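Local coordinates for DUF985 domain-containing protein (Shewanella oneidensis, PDB 1YUD) that is of unknown function but belongs to the cupin superfamily (DUF985) and packs as a two-chain assembly of beta-sandwich subunits, at residues A[31-37]-A[49-55]; A[69-75]-A[107-113]. One frame throughout, in Å; residues are numbered along the deposited sequence.

Interaction 1. Residues A[31-37]-A[49-55]; sequences FYRSSYR and WSSIYFL
Opposite Ser-51, strand 31-37 fits in one residue too many against the antiparallel strand 50-55: Ser-35 and Tyr-36 together make a classic beta bulge. Ser-51 O takes a nearly straight bond from Ser-35 N (2.7 Å, 170° at the hydrogen) and a weak one from Tyr-36 N, while Ser-51 N donates to Tyr-36 O at 2.9 Å. Farther along, Phe-31 and Leu-55 exchange two backbone bonds, and their side chains lie side by side, CD2 of the ring 3.8 Å from CD2 of the leucine, against helix 14-20. Ile-52 can be followed outward from its CB, which rests 3.5 Å from Arg-33 O. CG2, anti to the carbonyl carbon, lies 3.8 Å from Ser-34 CA. CG1 sits between the backbone N and the carbonyl carbon (chi1 69°) and carries CD1 to Tyr-32, 4.2 Å from CB and equally close to CD1 of the ring. At the far end Trp-49 lays one ring face against the backbone carbonyl of Arg-37, and its CH2 meets Tyr-36 CB at 3.7 Å. The hydroxyls of Ser-35 and Ser-51 both bond Gln-108 of the second subunit, which implies that the bulge presents a small polar patch to the partner chain.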
loop_
_atom_site.group_PDB
_atom_site.type_symbol
_atom_site.label_atom_id
_atom_site.label_comp_id
_atom_site.label_asym_id
_atom_site.label_seq_id
_atom_site.Cartn_x
_atom_site.Cartn_y
_atom_site.Cartn_z
ATOM N N PHE A 31 3.902 -2.360 -16.150
ATOM C CA PHE A 31 2.835 -1.393 -16.380
ATOM C C PHE A 31 2.546 -0.582 -15.124
ATOM O O PHE A 31 2.692 -1.081 -14.016
ATOM C CB PHE A 31 1.583 -2.138 -16.812
ATOM C CG PHE A 31 1.713 -2.786 -18.151
ATOM C CD1 PHE A 31 1.705 -2.015 -19.311
ATOM C CD2 PHE A 31 1.865 -4.160 -18.261
ATOM C CE1 PHE A 31 1.846 -2.606 -20.566
ATOM C CE2 PHE A 31 2.008 -4.767 -19.512
ATOM C CZ PHE A 31 1.997 -3.984 -20.666
ATOM N N TYR A 32 2.122 0.665 -15.292
ATOM C CA TYR A 32 1.845 1.513 -14.141
ATOM C C TYR A 32 0.847 2.640 -14.412
ATOM O O TYR A 32 0.460 2.883 -15.552
ATOM C CB TYR A 32 3.147 2.117 -13.640
ATOM C CG TYR A 32 3.437 3.477 -14.214
ATOM C CD1 TYR A 32 3.177 4.628 -13.483
ATOM C CD2 TYR A 32 3.987 3.617 -15.481
ATOM C CE1 TYR A 32 3.464 5.889 -13.996
ATOM C CE2 TYR A 32 4.274 4.885 -16.011
ATOM C CZ TYR A 32 4.011 6.014 -15.260
ATOM O OH TYR A 32 4.298 7.264 -15.763
ATOM N N ARG A 33 0.459 3.333 -13.343
ATOM C CA ARG A 33 -0.483 4.457 -13.394
ATOM C C ARG A 33 -0.468 5.066 -12.000
ATOM O O ARG A 33 -0.685 4.353 -11.024
ATOM C CB ARG A 33 -1.911 3.968 -13.699
ATOM C CG ARG A 33 -2.845 4.999 -14.364
ATOM C CD ARG A 33 -2.942 6.351 -13.639
ATOM N NE ARG A 33 -2.797 7.465 -14.582
ATOM C CZ ARG A 33 -2.745 8.761 -14.261
ATOM N NH1 ARG A 33 -2.834 9.161 -12.992
ATOM N NH2 ARG A 33 -2.580 9.665 -15.222
ATOM N N SER A 34 -0.205 6.362 -11.889
ATOM C CA SER A 34 -0.207 6.990 -10.576
ATOM C C SER A 34 -1.617 6.930 -10.036
ATOM O O SER A 34 -2.581 7.093 -10.773
ATOM C CB SER A 34 0.223 8.436 -10.666
ATOM O OG SER A 34 1.462 8.527 -11.337
ATOM N N SER A 35 -1.729 6.677 -8.741
ATOM C CA SER A 35 -3.016 6.587 -8.070
ATOM C C SER A 35 -3.273 7.941 -7.439
ATOM O O SER A 35 -4.226 8.628 -7.794
ATOM C CB SER A 35 -2.949 5.509 -6.995
ATOM O OG SER A 35 -1.848 4.645 -7.255
ATOM N N TYR A 36 -2.410 8.322 -6.500
ATOM C CA TYR A 36 -2.529 9.610 -5.824
ATOM C C TYR A 36 -1.157 10.172 -5.521
ATOM O O TYR A 36 -0.181 9.428 -5.412
ATOM C CB TYR A 36 -3.275 9.484 -4.498
ATOM C CG TYR A 36 -4.642 8.869 -4.578
ATOM C CD1 TYR A 36 -4.800 7.495 -4.711
ATOM C CD2 TYR A 36 -5.779 9.663 -4.528
ATOM C CE1 TYR A 36 -6.073 6.922 -4.797
ATOM C CE2 TYR A 36 -7.047 9.110 -4.617
ATOM C CZ TYR A 36 -7.193 7.737 -4.757
ATOM O OH TYR A 36 -8.451 7.185 -4.915
ATOM N N ARG A 37 -1.085 11.492 -5.407
ATOM C CA ARG A 37 0.160 12.166 -5.047
ATOM C C ARG A 37 -0.275 12.904 -3.786
ATOM O O ARG A 37 -1.473 13.023 -3.516
ATOM C CB ARG A 37 0.609 13.197 -6.101
ATOM C CG ARG A 37 0.663 12.736 -7.569
ATOM C CD ARG A 37 1.678 11.626 -7.848
ATOM N NE ARG A 37 3.055 11.935 -7.430
ATOM C CZ ARG A 37 3.721 13.043 -7.740
ATOM N NH1 ARG A 37 3.142 13.978 -8.476
ATOM N NH2 ARG A 37 4.971 13.213 -7.321
ATOM N N TRP A 49 4.546 12.598 -0.718
ATOM C CA TRP A 49 4.478 11.203 -1.157
ATOM C C TRP A 49 3.759 10.990 -2.497
ATOM O O TRP A 49 3.228 11.925 -3.099
ATOM C CB TRP A 49 3.834 10.320 -0.082
ATOM C CG TRP A 49 2.404 10.638 0.269
ATOM C CD1 TRP A 49 1.967 11.348 1.345
ATOM C CD2 TRP A 49 1.228 10.232 -0.444
ATOM N NE1 TRP A 49 0.597 11.410 1.355
ATOM C CE2 TRP A 49 0.113 10.734 0.266
ATOM C CE3 TRP A 49 1.006 9.492 -1.617
ATOM C CZ2 TRP A 49 -1.205 10.525 -0.152
ATOM C CZ3 TRP A 49 -0.306 9.281 -2.035
ATOM C CH2 TRP A 49 -1.395 9.799 -1.300
ATOM N N SER A 50 3.762 9.742 -2.956
ATOM C CA SER A 50 3.132 9.360 -4.216
ATOM C C SER A 50 2.902 7.844 -4.289
ATOM O O SER A 50 3.704 7.063 -3.791
ATOM C CB SER A 50 4.017 9.794 -5.388
ATOM O OG SER A 50 5.316 9.241 -5.302
ATOM N N SER A 51 1.802 7.430 -4.901
ATOM C CA SER A 51 1.512 6.010 -5.054
ATOM C C SER A 51 1.123 5.741 -6.504
ATOM O O SER A 51 0.511 6.578 -7.156
ATOM C CB SER A 51 0.360 5.585 -4.144
ATOM O OG SER A 51 -0.100 4.284 -4.481
ATOM N N ILE A 52 1.490 4.571 -7.004
ATOM C CA ILE A 52 1.174 4.193 -8.365
ATOM C C ILE A 52 0.792 2.736 -8.332
ATOM O O ILE A 52 1.131 2.015 -7.392
ATOM C CB ILE A 52 2.386 4.292 -9.293
ATOM C CG1 ILE A 52 3.385 3.199 -8.922
ATOM C CG2 ILE A 52 3.025 5.658 -9.191
ATOM C CD1 ILE A 52 4.580 3.109 -9.836
ATOM N N TYR A 53 0.066 2.301 -9.347
ATOM C CA TYR A 53 -0.288 0.907 -9.439
ATOM C C TYR A 53 0.926 0.374 -10.210
ATOM O O TYR A 53 1.753 1.167 -10.666
ATOM C CB TYR A 53 -1.557 0.764 -10.254
ATOM C CG TYR A 53 -2.829 1.074 -9.510
ATOM C CD1 TYR A 53 -3.385 0.137 -8.642
ATOM C CD2 TYR A 53 -3.522 2.262 -9.723
ATOM C CE1 TYR A 53 -4.609 0.366 -8.010
ATOM C CE2 TYR A 53 -4.748 2.502 -9.097
ATOM C CZ TYR A 53 -5.284 1.549 -8.248
ATOM O OH TYR A 53 -6.511 1.733 -7.658
ATOM N N PHE A 54 1.069 -0.939 -10.340
ATOM C CA PHE A 54 2.208 -1.487 -11.077
ATOM C C PHE A 54 1.972 -2.957 -11.339
ATOM O O PHE A 54 1.973 -3.772 -10.417
ATOM C CB PHE A 54 3.516 -1.286 -10.303
ATOM C CG PHE A 54 4.745 -1.638 -11.090
ATOM C CD1 PHE A 54 5.245 -2.934 -11.095
ATOM C CD2 PHE A 54 5.422 -0.667 -11.811
ATOM C CE1 PHE A 54 6.411 -3.257 -11.807
ATOM C CE2 PHE A 54 6.589 -0.984 -12.525
ATOM C CZ PHE A 54 7.081 -2.285 -12.517
ATOM N N LEU A 55 1.778 -3.292 -12.610
ATOM C CA LEU A 55 1.483 -4.659 -12.986
ATOM C C LEU A 55 2.618 -5.397 -13.669
ATOM O O LEU A 55 3.491 -4.796 -14.285
ATOM C CB LEU A 55 0.231 -4.672 -13.859
ATOM C CG LEU A 55 -0.256 -6.059 -14.250
ATOM C CD1 LEU A 55 -1.772 -6.098 -14.197
ATOM C CD2 LEU A 55 0.296 -6.415 -15.626
#

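Interaction 2. Residues A[69-75]-A[107-113]; sequences ADEMWYF and PQFLVPK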
loop_
_atom_site.group_PDB
_atom_site.type_symbol
_atom_site.label_atom_id
_atom_site.label_comp_id
_atom_site.label_asym_id
_atom_site.label_seq_id
_atom_site.Cartn_x
_atom_site.Cartn_y
_atom_site.Cartn_z
ATOM N N ALA A 69 14.620 7.704 -2.844
ATOM C CA ALA A 69 13.795 7.595 -1.661
ATOM C C ALA A 69 13.331 6.162 -1.435
ATOM O O ALA A 69 13.434 5.313 -2.317
ATOM C CB ALA A 69 12.597 8.529 -1.783
ATOM N N ASP A 70 12.842 5.886 -0.238
ATOM C CA ASP A 70 12.355 4.562 0.069
ATOM C C ASP A 70 11.089 4.294 -0.734
ATOM O O ASP A 70 10.456 5.214 -1.261
ATOM C CB ASP A 70 12.042 4.450 1.564
ATOM C CG ASP A 70 13.286 4.387 2.417
ATOM O OD1 ASP A 70 13.142 4.408 3.657
ATOM O OD2 ASP A 70 14.395 4.308 1.846
ATOM N N GLU A 71 10.704 3.030 -0.817
ATOM C CA GLU A 71 9.509 2.701 -1.548
ATOM C C GLU A 71 8.793 1.577 -0.841
ATOM O O GLU A 71 9.363 0.526 -0.586
ATOM C CB GLU A 71 9.865 2.292 -2.974
ATOM C CG GLU A 71 8.691 2.286 -3.927
ATOM C CD GLU A 71 9.104 1.928 -5.343
ATOM O OE1 GLU A 71 9.234 0.723 -5.659
ATOM O OE2 GLU A 71 9.322 2.862 -6.139
HETATM N N MSE A 72 7.541 1.794 -0.493
HETATM C CA MSE A 72 6.828 0.734 0.153
HETATM C C MSE A 72 6.151 -0.091 -0.932
HETATM O O MSE A 72 5.802 0.420 -1.996
HETATM C CB MSE A 72 5.826 1.310 1.156
HETATM C CG MSE A 72 6.456 1.615 2.530
HETATM SE SE MSE A 72 7.012 0.013 3.505
HETATM C CE MSE A 72 5.254 -0.758 3.777
ATOM N N TRP A 73 6.002 -1.382 -0.684
ATOM C CA TRP A 73 5.370 -2.246 -1.650
ATOM C C TRP A 73 4.186 -2.934 -1.016
ATOM O O TRP A 73 4.319 -3.604 0.003
ATOM C CB TRP A 73 6.365 -3.287 -2.163
ATOM C CG TRP A 73 7.323 -2.748 -3.196
ATOM C CD1 TRP A 73 8.163 -1.681 -3.057
ATOM C CD2 TRP A 73 7.553 -3.271 -4.516
ATOM N NE1 TRP A 73 8.905 -1.506 -4.206
ATOM C CE2 TRP A 73 8.550 -2.470 -5.118
ATOM C CE3 TRP A 73 7.014 -4.342 -5.246
ATOM C CZ2 TRP A 73 9.024 -2.703 -6.415
ATOM C CZ3 TRP A 73 7.486 -4.577 -6.535
ATOM C CH2 TRP A 73 8.484 -3.758 -7.106
ATOM N N TYR A 74 3.017 -2.765 -1.617
ATOM C CA TYR A 74 1.818 -3.404 -1.098
ATOM C C TYR A 74 1.443 -4.487 -2.099
ATOM O O TYR A 74 1.872 -4.446 -3.251
ATOM C CB TYR A 74 0.711 -2.355 -0.953
ATOM C CG TYR A 74 1.106 -1.257 0.012
ATOM C CD1 TYR A 74 0.868 -1.388 1.377
ATOM C CD2 TYR A 74 1.811 -0.145 -0.428
ATOM C CE1 TYR A 74 1.329 -0.443 2.277
ATOM C CE2 TYR A 74 2.286 0.799 0.465
ATOM C CZ TYR A 74 2.046 0.640 1.819
ATOM O OH TYR A 74 2.596 1.519 2.726
ATOM N N PHE A 75 0.659 -5.461 -1.673
ATOM C CA PHE A 75 0.269 -6.529 -2.574
ATOM C C PHE A 75 -1.243 -6.558 -2.745
ATOM O O PHE A 75 -1.988 -6.784 -1.780
ATOM C CB PHE A 75 0.742 -7.877 -2.029
ATOM C CG PHE A 75 0.513 -9.014 -2.967
ATOM C CD1 PHE A 75 1.414 -9.268 -4.001
ATOM C CD2 PHE A 75 -0.617 -9.818 -2.842
ATOM C CE1 PHE A 75 1.195 -10.321 -4.914
ATOM C CE2 PHE A 75 -0.856 -10.866 -3.739
ATOM C CZ PHE A 75 0.059 -11.120 -4.780
ATOM N N PRO A 107 2.718 -9.471 2.665
ATOM C CA PRO A 107 2.039 -8.476 1.828
ATOM C C PRO A 107 2.740 -7.131 1.648
ATOM O O PRO A 107 2.526 -6.451 0.639
ATOM C CB PRO A 107 0.679 -8.344 2.492
ATOM C CG PRO A 107 0.443 -9.725 2.987
ATOM C CD PRO A 107 1.772 -10.048 3.630
ATOM N N GLN A 108 3.577 -6.738 2.601
ATOM C CA GLN A 108 4.281 -5.465 2.461
ATOM C C GLN A 108 5.781 -5.633 2.538
ATOM O O GLN A 108 6.290 -6.528 3.198
ATOM C CB GLN A 108 3.861 -4.467 3.552
ATOM C CG GLN A 108 2.694 -3.559 3.190
ATOM C CD GLN A 108 2.039 -2.954 4.421
ATOM O OE1 GLN A 108 2.528 -1.965 4.988
ATOM N NE2 GLN A 108 0.930 -3.559 4.856
ATOM N N PHE A 109 6.498 -4.764 1.858
ATOM C CA PHE A 109 7.922 -4.832 1.928
ATOM C C PHE A 109 8.481 -3.456 1.674
ATOM O O PHE A 109 7.917 -2.676 0.908
ATOM C CB PHE A 109 8.504 -5.814 0.924
ATOM C CG PHE A 109 9.970 -6.001 1.100
ATOM C CD1 PHE A 109 10.459 -6.918 2.016
ATOM C CD2 PHE A 109 10.862 -5.158 0.469
ATOM C CE1 PHE A 109 11.809 -6.982 2.308
ATOM C CE2 PHE A 109 12.216 -5.221 0.761
ATOM C CZ PHE A 109 12.676 -6.133 1.680
ATOM N N LEU A 110 9.613 -3.170 2.302
ATOM C CA LEU A 110 10.234 -1.873 2.163
ATOM C C LEU A 110 11.597 -1.964 1.490
ATOM O O LEU A 110 12.553 -2.494 2.049
ATOM C CB LEU A 110 10.328 -1.238 3.555
ATOM C CG LEU A 110 11.007 0.108 3.731
ATOM C CD1 LEU A 110 12.496 -0.098 3.736
ATOM C CD2 LEU A 110 10.559 1.064 2.636
ATOM N N VAL A 111 11.680 -1.448 0.274
ATOM C CA VAL A 111 12.927 -1.462 -0.466
ATOM C C VAL A 111 13.675 -0.158 -0.164
ATOM O O VAL A 111 13.340 0.918 -0.678
ATOM C CB VAL A 111 12.662 -1.664 -1.999
ATOM C CG1 VAL A 111 11.459 -0.864 -2.437
ATOM C CG2 VAL A 111 13.890 -1.268 -2.795
ATOM N N PRO A 112 14.700 -0.246 0.701
ATOM C CA PRO A 112 15.535 0.886 1.132
ATOM C C PRO A 112 16.139 1.681 0.004
ATOM O O PRO A 112 16.624 1.111 -0.965
ATOM C CB PRO A 112 16.607 0.223 2.009
ATOM C CG PRO A 112 16.709 -1.162 1.452
ATOM C CD PRO A 112 15.245 -1.517 1.215
ATOM N N LYS A 113 16.118 3.001 0.143
ATOM C CA LYS A 113 16.673 3.878 -0.876
ATOM C C LYS A 113 18.166 3.663 -1.054
ATOM O O LYS A 113 18.811 2.997 -0.241
ATOM C CB LYS A 113 16.409 5.346 -0.523
ATOM C CG LYS A 113 17.028 5.816 0.785
ATOM C CD LYS A 113 16.700 7.287 1.044
ATOM C CE LYS A 113 17.302 7.776 2.352
ATOM N NZ LYS A 113 16.943 9.195 2.614
#
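Gln-108 lies against Tyr-74: Gln-108 CG is 3.4 Å from Tyr-74 CD1, and Gln-108 OE1 is 3.3 Å from Tyr-74 CE1, with amide and ring planes 34° apart. The same OE1 is approached by the selenomethionine Met-72, whose CE comes within 3.2 Å because the chain bends at both chi2 and chi3. That bend also brings SE across Leu-110 at about a right angle, 3.5 Å from its CB. On the other side of the sheet, Val-111 CG1 meets the indole of Trp-73 at CD1 and NE1 and also touches Glu-71 CB. Glu-71 OE1 takes a weak bond from that NE1.

Between these two layers of side chains, strands 71-75 and 109-111 run antiparallel. Trp-73 N reaches Phe-109 O at 2.8 Å, nearly in line with the carbonyl, and Phe-109 N returns to a lone pair of Trp-73 O; Val-111 N gives a further bond to Glu-71 O. Within the chain, strand 109-111 is the outermost of the larger, antiparallel sheet of the cupin beta-sandwich, with 71-75 next to it, and Trp-73 and Phe-109 pack onto strands 81-86 and 92-97 of the facing sheet. Beyond Val-111, Asp-70 OD2 accepts a hydrogen bond from Lys-113 N at 2.8 Å, tying down the chain as it leaves the strand.

In the next shell, the Gln-108 amide also grips the second subunit, NE2 bonding Ile-52 O there and OE1 two serine hydroxyls, one of which Tyr-74 OH reaches too. With an alanine here the amide is gone, and those serines and the Ile-52 carbonyl would probably lose this mate, the Tyr-74 ring being less closely packed. Strand 126-133 backs the other edge of strand 71-75, through backbone bonds from Met-72 to Met-132 and from Tyr-74 to Gly-130.

Overall arrangement
Interactions 1 and 2 belong to the same antiparallel sheet, with strand 126-133 between them: it pairs with strand 50-57 on one edge and with strand 71-76 on the other. Their centres are 13 Å apart and their nearest atoms about 5 Å, so within one chain they do not touch. They meet instead across the dimer, where the polar side chains of interaction 2 in one subunit bond to the bulge of interaction 1 in the other, and Leu-110 packs on Tyr-36. In sequence the two follow one another without overlap. Side chains of interaction 2 reach the second sheet of the cupin fold, whereas Phe-31 and Leu-55 of interaction 1 pack on helix 14-20.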